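Local coordinates for protein type I modular polyketide synthase (PDB 6IYT) that probably loads an ethylmalonyl extender unit from coenzyme A as the acyltransferase domain of a salinomycin polyketide synthase module, at residues V93-T98 and A108-G113; T121-P126 and V202-D207; E263-R268 and A301-E306. All blocks are in the same frame, centred on the assembly; numbering follows the deposited sequence.

Contact 1 (93-98 with 108-113) and contact 2 (121-126 with 202-207) are both partly buried and follow one another along the chain, their centres about 24 Å apart; contact 3 (263-268 with 301-306) lies on the surface, about 44 Å from contact 1 and about 36 Å from contact 2, centre to centre. None touches another. Contact 2, its centre about 9 Å from that of the chain, combines aromatic packing with main-chain bonding beside the parallel sheet. Contact 1 works at the edge of a separate antiparallel sheet, mostly through backbone bonds and one aspartate. Contact 3 joins two helices chiefly by charge and water and, like contact 2, belongs to the acyltransferase part of the chain.

Contact 1 (V93-T98 and A108-G113)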
loop_
_atom_site.group_PDB
_atom_site.type_symbol
_atom_site.label_atom_id
_atom_site.label_comp_id
_atom_site.label_asym_id
_atom_site.label_seq_id
_atom_site.Cartn_x
_atom_site.Cartn_y
_atom_site.Cartn_z
ATOM N N VAL A 93 -11.662 2.802 -18.371
ATOM C CA VAL A 93 -11.211 1.446 -18.531
ATOM C C VAL A 93 -12.373 0.490 -18.301
ATOM O O VAL A 93 -13.096 0.589 -17.309
ATOM C CB VAL A 93 -10.089 1.128 -17.569
ATOM C CG1 VAL A 93 -9.633 -0.305 -17.727
ATOM C CG2 VAL A 93 -8.941 2.135 -17.734
ATOM N N VAL A 94 -12.538 -0.430 -19.235
ATOM C CA VAL A 94 -13.460 -1.531 -19.101
ATOM C C VAL A 94 -12.691 -2.824 -18.825
ATOM O O VAL A 94 -11.687 -3.089 -19.484
ATOM C CB VAL A 94 -14.265 -1.705 -20.427
ATOM C CG1 VAL A 94 -15.344 -2.728 -20.258
ATOM C CG2 VAL A 94 -14.874 -0.378 -20.837
ATOM N N LEU A 95 -13.259 -3.683 -17.972
ATOM C CA LEU A 95 -12.660 -4.983 -17.632
ATOM C C LEU A 95 -13.600 -6.118 -17.964
ATOM O O LEU A 95 -14.813 -5.990 -17.805
ATOM C CB LEU A 95 -12.305 -5.044 -16.156
ATOM C CG LEU A 95 -11.407 -3.914 -15.627
ATOM C CD1 LEU A 95 -11.236 -4.094 -14.138
ATOM C CD2 LEU A 95 -10.066 -3.910 -16.318
ATOM N N GLY A 96 -13.040 -7.204 -18.494
ATOM C CA GLY A 96 -13.817 -8.406 -18.763
ATOM C C GLY A 96 -12.998 -9.442 -19.486
ATOM O O GLY A 96 -11.829 -9.237 -19.769
ATOM N N THR A 97 -13.620 -10.561 -19.818
ATOM C CA THR A 97 -12.898 -11.634 -20.465
ATOM C C THR A 97 -13.334 -11.843 -21.917
ATOM O O THR A 97 -12.497 -11.936 -22.828
ATOM C CB THR A 97 -13.052 -12.938 -19.699
ATOM O OG1 THR A 97 -12.561 -12.757 -18.376
ATOM C CG2 THR A 97 -12.249 -14.044 -20.378
ATOM N N THR A 98 -14.630 -11.855 -22.143
ATOM C CA THR A 98 -15.139 -12.040 -23.474
ATOM C C THR A 98 -15.356 -10.700 -24.094
ATOM O O THR A 98 -15.574 -9.720 -23.391
ATOM C CB THR A 98 -16.449 -12.810 -23.443
ATOM O OG1 THR A 98 -17.487 -11.995 -22.859
ATOM C CG2 THR A 98 -16.269 -14.096 -22.623
ATOM N N ALA A 108 -20.931 1.149 -19.478
ATOM C CA ALA A 108 -20.754 1.575 -18.081
ATOM C C ALA A 108 -19.393 1.190 -17.550
ATOM O O ALA A 108 -19.257 0.181 -16.848
ATOM C CB ALA A 108 -21.826 0.954 -17.209
ATOM N N PRO A 109 -18.362 1.917 -17.959
ATOM C CA PRO A 109 -17.029 1.405 -17.696
ATOM C C PRO A 109 -16.750 1.228 -16.208
ATOM O O PRO A 109 -17.235 2.012 -15.372
ATOM C CB PRO A 109 -16.127 2.490 -18.274
ATOM C CG PRO A 109 -16.935 3.040 -19.408
ATOM C CD PRO A 109 -18.346 3.046 -18.897
ATOM N N ASP A 110 -15.860 0.328 -15.900
ATOM C CA ASP A 110 -15.496 0.056 -14.501
ATOM C C ASP A 110 -14.861 1.264 -13.786
ATOM O O ASP A 110 -15.168 1.543 -12.625
ATOM C CB ASP A 110 -14.579 -1.163 -14.443
ATOM C CG ASP A 110 -15.227 -2.423 -15.072
ATOM O OD1 ASP A 110 -15.233 -2.542 -16.333
ATOM O OD2 ASP A 110 -15.691 -3.324 -14.311
ATOM N N VAL A 111 -14.011 1.991 -14.487
ATOM C CA VAL A 111 -13.292 3.124 -13.919
ATOM C C VAL A 111 -13.264 4.212 -14.969
ATOM O O VAL A 111 -13.020 3.931 -16.159
ATOM C CB VAL A 111 -11.820 2.741 -13.554
ATOM C CG1 VAL A 111 -11.128 3.892 -12.897
ATOM C CG2 VAL A 111 -11.798 1.551 -12.617
ATOM N N ALA A 112 -13.537 5.434 -14.553
ATOM C CA ALA A 112 -13.451 6.584 -15.440
ATOM C C ALA A 112 -12.924 7.758 -14.687
ATOM O O ALA A 112 -13.151 7.895 -13.466
ATOM C CB ALA A 112 -14.799 6.907 -16.052
ATOM N N GLY A 113 -12.209 8.616 -15.377
ATOM C CA GLY A 113 -11.658 9.785 -14.732
ATOM C C GLY A 113 -11.056 10.778 -15.703
ATOM O O GLY A 113 -11.100 10.592 -16.913
HETATM O O HOH W 1 -16.415 -5.457 -15.481
#
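Val-93 and Val-111 form an antiparallel hydrogen-bonded pair: Val-93 N donates to Val-111 O at 2.8 Å, and Val-111 N returns a longer bond to Val-93 O at 3.3 Å. Their side chains share one sheet face, where Val-93 is packed against Ala-436 and Trp-439 of helix 428-439. This is the close-packed part. Asp-110 and Val-111 both face Val-93, the definition of a classic beta bulge, and Asp-110, with helical backbone angles, is the residue that breaks the strand. Beside the bulge, Pro-109 CB lies 4.0 Å from Val-94 CG2, a thin apolar contact.

The exposed side belongs to Asp-110. With CG anti to its carbonyl carbon (chi1 -58°), the carboxylate reaches along strand 90-96 and OD1 takes the N-H of Leu-95 at 2.8 Å, from above the carboxylate plane, 52° out of it. A water donates to Leu-95 O at 2.9 Å and also lies by Asp-110 OD2, at a distance so short that its exact length is doubtful; OD2 pairs with Arg-429 as well. Asp-110 thus replaces a main-chain acceptor beyond the bulge, and Arg-429, with the N-H of Leu-95, would be expected to favour its ionised form.

Contact 2 (T121-P126 and V202-D207); sequences TVFVFP and VGVVPD
Phe-123 lays one face of its ring over Pro-206: CD of the proline sits 3.9 Å from the ring centroid and 11° off the normal, a CH-pi contact nearly over the centre. Pro-206 CB adds an apolar approach to Phe-123 CD1 at 3.7 Å. Farther along the ring, Phe-123 CE1 meets Val-204 CG1 at 4.1 Å, while Phe-123 CZ comes within 3.6 Å of Val-204 O obliquely. CG of Phe-123 stands anti to its carbonyl carbon (chi1 -84°), which carries the ring toward the loop; Thr-121 CG2 borders the ring edge in its plane, and Ala-196 of helix 181-200 also touches this side chain.

At the start of the strand the contact turns polar. Asp-207 grips the backbone of Thr-121 twice: its OD2 accepts from Thr-121 N at 3.0 Å on the anti side, 18° out of the carboxylate plane, and its own N donates to Thr-121 O at 2.8 Å. The methyl CG2 of Thr-121 also rests 3.6 Å from Val-205 O.

Gly-203, at positive phi, is the C-prime residue of the Schellman motif ending helix 181-200. The chain then runs through 204-207 into strand 208-211, which pairs with 120-125 in parallel, so this is the helix-to-strand return of a crossover connection, as in the alpha/beta core of acyltransferases.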
loop_
_atom_site.group_PDB
_atom_site.type_symbol
_atom_site.label_atom_id
_atom_site.label_comp_id
_atom_site.label_asym_id
_atom_site.label_seq_id
_atom_site.Cartn_x
_atom_site.Cartn_y
_atom_site.Cartn_z
ATOM N N THR A 121 6.036 10.937 -7.631
ATOM C CA THR A 121 5.361 9.743 -7.099
ATOM C C THR A 121 6.105 9.268 -5.878
ATOM O O THR A 121 7.346 9.162 -5.899
ATOM C CB THR A 121 5.374 8.593 -8.129
ATOM O OG1 THR A 121 4.584 8.948 -9.275
ATOM C CG2 THR A 121 4.844 7.325 -7.521
ATOM N N VAL A 122 5.377 9.092 -4.774
ATOM C CA VAL A 122 5.932 8.494 -3.588
ATOM C C VAL A 122 5.208 7.210 -3.244
ATOM O O VAL A 122 3.996 7.135 -3.373
ATOM C CB VAL A 122 5.873 9.478 -2.397
ATOM C CG1 VAL A 122 4.466 10.013 -2.187
ATOM C CG2 VAL A 122 6.399 8.841 -1.157
ATOM N N PHE A 123 5.975 6.163 -2.912
ATOM C CA PHE A 123 5.373 4.931 -2.423
ATOM C C PHE A 123 5.259 4.947 -0.917
ATOM O O PHE A 123 6.231 5.312 -0.195
ATOM C CB PHE A 123 6.146 3.704 -2.861
ATOM C CG PHE A 123 5.789 3.221 -4.250
ATOM C CD1 PHE A 123 5.547 4.122 -5.276
ATOM C CD2 PHE A 123 5.674 1.889 -4.515
ATOM C CE1 PHE A 123 5.169 3.673 -6.538
ATOM C CE2 PHE A 123 5.319 1.432 -5.790
ATOM C CZ PHE A 123 5.083 2.341 -6.793
ATOM N N VAL A 124 4.097 4.508 -0.457
ATOM C CA VAL A 124 3.683 4.585 0.938
ATOM C C VAL A 124 3.556 3.142 1.471
ATOM O O VAL A 124 2.849 2.328 0.918
ATOM C CB VAL A 124 2.324 5.277 1.080
ATOM C CG1 VAL A 124 1.876 5.319 2.538
ATOM C CG2 VAL A 124 2.372 6.668 0.471
ATOM N N PHE A 125 4.182 2.891 2.610
ATOM C CA PHE A 125 4.237 1.565 3.207
ATOM C C PHE A 125 3.710 1.633 4.625
ATOM O O PHE A 125 4.383 2.166 5.530
ATOM C CB PHE A 125 5.690 1.083 3.226
ATOM C CG PHE A 125 6.284 0.917 1.866
ATOM C CD1 PHE A 125 6.890 2.002 1.214
ATOM C CD2 PHE A 125 6.129 -0.283 1.161
ATOM C CE1 PHE A 125 7.415 1.847 -0.067
ATOM C CE2 PHE A 125 6.630 -0.425 -0.116
ATOM C CZ PHE A 125 7.221 0.649 -0.748
ATOM N N PRO A 126 2.450 1.242 4.818
ATOM C CA PRO A 126 1.844 1.356 6.158
ATOM C C PRO A 126 2.344 0.315 7.155
ATOM O O PRO A 126 3.105 -0.591 6.800
ATOM C CB PRO A 126 0.348 1.158 5.899
ATOM C CG PRO A 126 0.249 0.466 4.586
ATOM C CD PRO A 126 1.528 0.689 3.818
ATOM N N VAL A 202 4.550 -2.059 -14.637
ATOM C CA VAL A 202 3.884 -1.144 -15.586
ATOM C C VAL A 202 4.489 0.237 -15.541
ATOM O O VAL A 202 3.872 1.234 -15.959
ATOM C CB VAL A 202 2.371 -1.097 -15.365
ATOM C CG1 VAL A 202 1.759 -2.428 -15.745
ATOM C CG2 VAL A 202 2.033 -0.730 -13.926
ATOM N N GLY A 203 5.706 0.298 -15.007
ATOM C CA GLY A 203 6.527 1.519 -15.042
ATOM C C GLY A 203 6.157 2.555 -13.999
ATOM O O GLY A 203 6.482 3.741 -14.148
ATOM N N VAL A 204 5.454 2.140 -12.960
ATOM C CA VAL A 204 5.110 3.070 -11.869
ATOM C C VAL A 204 6.052 2.816 -10.724
ATOM O O VAL A 204 6.070 1.692 -10.145
ATOM C CB VAL A 204 3.640 2.918 -11.419
ATOM C CG1 VAL A 204 3.327 3.805 -10.212
ATOM C CG2 VAL A 204 2.706 3.264 -12.557
ATOM N N VAL A 205 6.974 3.761 -10.540
ATOM C CA VAL A 205 8.075 3.592 -9.597
ATOM C C VAL A 205 8.196 4.791 -8.675
ATOM O O VAL A 205 7.834 5.918 -9.045
ATOM C CB VAL A 205 9.441 3.360 -10.324
ATOM C CG1 VAL A 205 9.446 2.037 -11.076
ATOM C CG2 VAL A 205 9.781 4.504 -11.256
ATOM N N PRO A 206 8.743 4.578 -7.477
ATOM C CA PRO A 206 8.854 5.697 -6.516
ATOM C C PRO A 206 10.001 6.637 -6.839
ATOM O O PRO A 206 11.047 6.186 -7.326
ATOM C CB PRO A 206 9.142 4.985 -5.195
ATOM C CG PRO A 206 9.778 3.722 -5.590
ATOM C CD PRO A 206 9.044 3.302 -6.844
ATOM N N ASP A 207 9.730 7.937 -6.727
ATOM C CA ASP A 207 10.772 8.967 -6.671
ATOM C C ASP A 207 11.238 9.166 -5.234
ATOM O O ASP A 207 12.305 9.789 -4.974
ATOM C CB ASP A 207 10.237 10.306 -7.231
ATOM C CG ASP A 207 9.785 10.198 -8.695
ATOM O OD1 ASP A 207 10.580 9.686 -9.507
ATOM O OD2 ASP A 207 8.621 10.577 -9.020
#

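Contact 3 (E263-R268 and A301-E306); sequences EARIAR and AELEAE
The guanidinium of Arg-268 is met at its edge, near the plane, by Glu-302: NH2 donates to OE1 at 2.7 Å in a salt bridge with an N-H...O angle of 146°. The oxygen is approached nearly along its C-O bond, and the two flat groups are turned 32° apart. A water lies at the edge in the plane too, accepting from Arg-268 NE at 2.9 Å. The Arg-265 guanidinium has Glu-306 OE1 near its plane at the edge, but NE to OE1 is 4.0 Å, a long salt bridge, while Leu-303 CD2 approaches obliquely.

These side chains join the last turns of helices 259-266 and 293-305 and the residues that follow them; the nearest alpha carbons, those of Arg-265 and Leu-303, are 9.1 Å apart, so side chains and water span the gap. Between the two helices the chain forms antiparallel strands 276-283 and 286-291, consistent with the small ferredoxin-like subdomain of acyltransferases.

The same water donates to Arg-265 O at 2.8 Å and to Glu-302 OE2 at 2.7 Å. Glu-302 reaches across extended, CG anti to the backbone N (chi1 -180°). Apart from the charged groups, Arg-265 CD packs on Leu-303 CD2 at 3.7 Å. Arg-268 NH1 has a second carboxylate, Glu-298, one turn earlier on the same helix as Glu-302.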
loop_
_atom_site.group_PDB
_atom_site.type_symbol
_atom_site.label_atom_id
_atom_site.label_comp_id
_atom_site.label_asym_id
_atom_site.label_seq_id
_atom_site.Cartn_x
_atom_site.Cartn_y
_atom_site.Cartn_z
ATOM N N GLU A 263 -6.276 14.033 22.976
ATOM C CA GLU A 263 -5.535 14.439 24.192
ATOM C C GLU A 263 -6.487 14.765 25.350
ATOM O O GLU A 263 -6.269 14.336 26.498
ATOM C CB GLU A 263 -4.630 15.648 23.910
ATOM C CG GLU A 263 -3.412 15.360 23.052
ATOM C CD GLU A 263 -2.343 14.514 23.760
ATOM O OE1 GLU A 263 -1.303 14.212 23.099
ATOM O OE2 GLU A 263 -2.513 14.179 24.975
ATOM N N ALA A 264 -7.546 15.507 25.050
ATOM C CA ALA A 264 -8.529 15.890 26.083
ATOM C C ALA A 264 -9.194 14.660 26.668
ATOM O O ALA A 264 -9.402 14.560 27.885
ATOM C CB ALA A 264 -9.578 16.825 25.493
ATOM N N ARG A 265 -9.432 13.675 25.830
ATOM C CA ARG A 265 -10.150 12.497 26.257
ATOM C C ARG A 265 -9.281 11.484 26.977
ATOM O O ARG A 265 -9.776 10.718 27.763
ATOM C CB ARG A 265 -10.839 11.840 25.058
ATOM C CG ARG A 265 -11.885 12.745 24.391
ATOM C CD ARG A 265 -13.132 11.984 23.992
ATOM N NE ARG A 265 -14.064 12.736 23.108
ATOM C CZ ARG A 265 -13.873 13.986 22.634
ATOM N NH1 ARG A 265 -14.801 14.541 21.870
ATOM N NH2 ARG A 265 -12.796 14.698 22.945
ATOM N N ILE A 266 -7.968 11.492 26.738
ATOM C CA ILE A 266 -7.113 10.486 27.412
ATOM C C ILE A 266 -6.508 10.972 28.755
ATOM O O ILE A 266 -5.978 10.186 29.522
ATOM C CB ILE A 266 -5.997 9.950 26.494
ATOM C CG1 ILE A 266 -5.050 11.048 26.094
ATOM C CG2 ILE A 266 -6.596 9.255 25.274
ATOM C CD1 ILE A 266 -3.804 10.535 25.394
ATOM N N ALA A 267 -6.571 12.269 29.009
ATOM C CA ALA A 267 -5.935 12.825 30.219
ATOM C C ALA A 267 -6.382 12.097 31.489
ATOM O O ALA A 267 -5.581 11.819 32.369
ATOM C CB ALA A 267 -6.251 14.303 30.320
ATOM N N ARG A 268 -7.651 11.700 31.545
ATOM C CA ARG A 268 -8.162 11.113 32.752
ATOM C C ARG A 268 -7.550 9.777 33.071
ATOM O O ARG A 268 -7.657 9.310 34.188
ATOM C CB ARG A 268 -9.674 11.009 32.719
ATOM C CG ARG A 268 -10.241 9.990 31.730
ATOM C CD ARG A 268 -11.751 9.926 31.881
ATOM N NE ARG A 268 -12.360 9.049 30.888
ATOM C CZ ARG A 268 -12.573 7.761 31.069
ATOM N NH1 ARG A 268 -12.167 7.175 32.187
ATOM N NH2 ARG A 268 -13.142 7.049 30.106
ATOM N N ALA A 301 -14.694 2.315 23.337
ATOM C CA ALA A 301 -16.129 2.158 23.600
ATOM C C ALA A 301 -16.795 3.504 23.903
ATOM O O ALA A 301 -17.871 3.800 23.386
ATOM C CB ALA A 301 -16.341 1.203 24.737
ATOM N N GLU A 302 -16.121 4.342 24.684
ATOM C CA GLU A 302 -16.606 5.716 24.946
ATOM C C GLU A 302 -16.789 6.481 23.641
ATOM O O GLU A 302 -17.793 7.159 23.432
ATOM C CB GLU A 302 -15.602 6.457 25.836
ATOM C CG GLU A 302 -15.997 7.889 26.173
ATOM C CD GLU A 302 -14.973 8.559 27.071
ATOM O OE1 GLU A 302 -14.798 8.085 28.207
ATOM O OE2 GLU A 302 -14.211 9.418 26.571
ATOM N N LEU A 303 -15.772 6.415 22.785
ATOM C CA LEU A 303 -15.779 7.139 21.519
ATOM C C LEU A 303 -16.892 6.612 20.606
ATOM O O LEU A 303 -17.657 7.391 20.019
ATOM C CB LEU A 303 -14.420 7.025 20.829
ATOM C CG LEU A 303 -13.265 7.772 21.519
ATOM C CD1 LEU A 303 -11.929 7.412 20.878
ATOM C CD2 LEU A 303 -13.514 9.258 21.483
ATOM N N GLU A 304 -17.020 5.306 20.523
ATOM C CA GLU A 304 -18.066 4.735 19.683
ATOM C C GLU A 304 -19.457 5.150 20.171
ATOM O O GLU A 304 -20.332 5.391 19.374
ATOM C CB GLU A 304 -17.987 3.214 19.639
ATOM C CG GLU A 304 -18.984 2.662 18.660
ATOM C CD GLU A 304 -18.708 1.234 18.264
ATOM O OE1 GLU A 304 -17.578 0.954 17.784
ATOM O OE2 GLU A 304 -19.663 0.414 18.344
ATOM N N ALA A 305 -19.644 5.207 21.478
ATOM C CA ALA A 305 -20.927 5.625 22.058
ATOM C C ALA A 305 -21.280 7.076 21.714
ATOM O O ALA A 305 -22.467 7.417 21.595
ATOM C CB ALA A 305 -20.919 5.417 23.567
ATOM N N GLU A 306 -20.276 7.886 21.389
ATOM C CA GLU A 306 -20.533 9.245 20.871
ATOM C C GLU A 306 -20.471 9.336 19.357
ATOM O O GLU A 306 -20.350 10.431 18.814
ATOM C CB GLU A 306 -19.543 10.235 21.465
ATOM C CG GLU A 306 -19.364 10.083 22.959
ATOM C CD GLU A 306 -18.466 11.152 23.548
ATOM O OE1 GLU A 306 -17.926 11.975 22.761
ATOM O OE2 GLU A 306 -18.300 11.168 24.801
HETATM O O HOH W 2 -12.457 10.440 28.355
#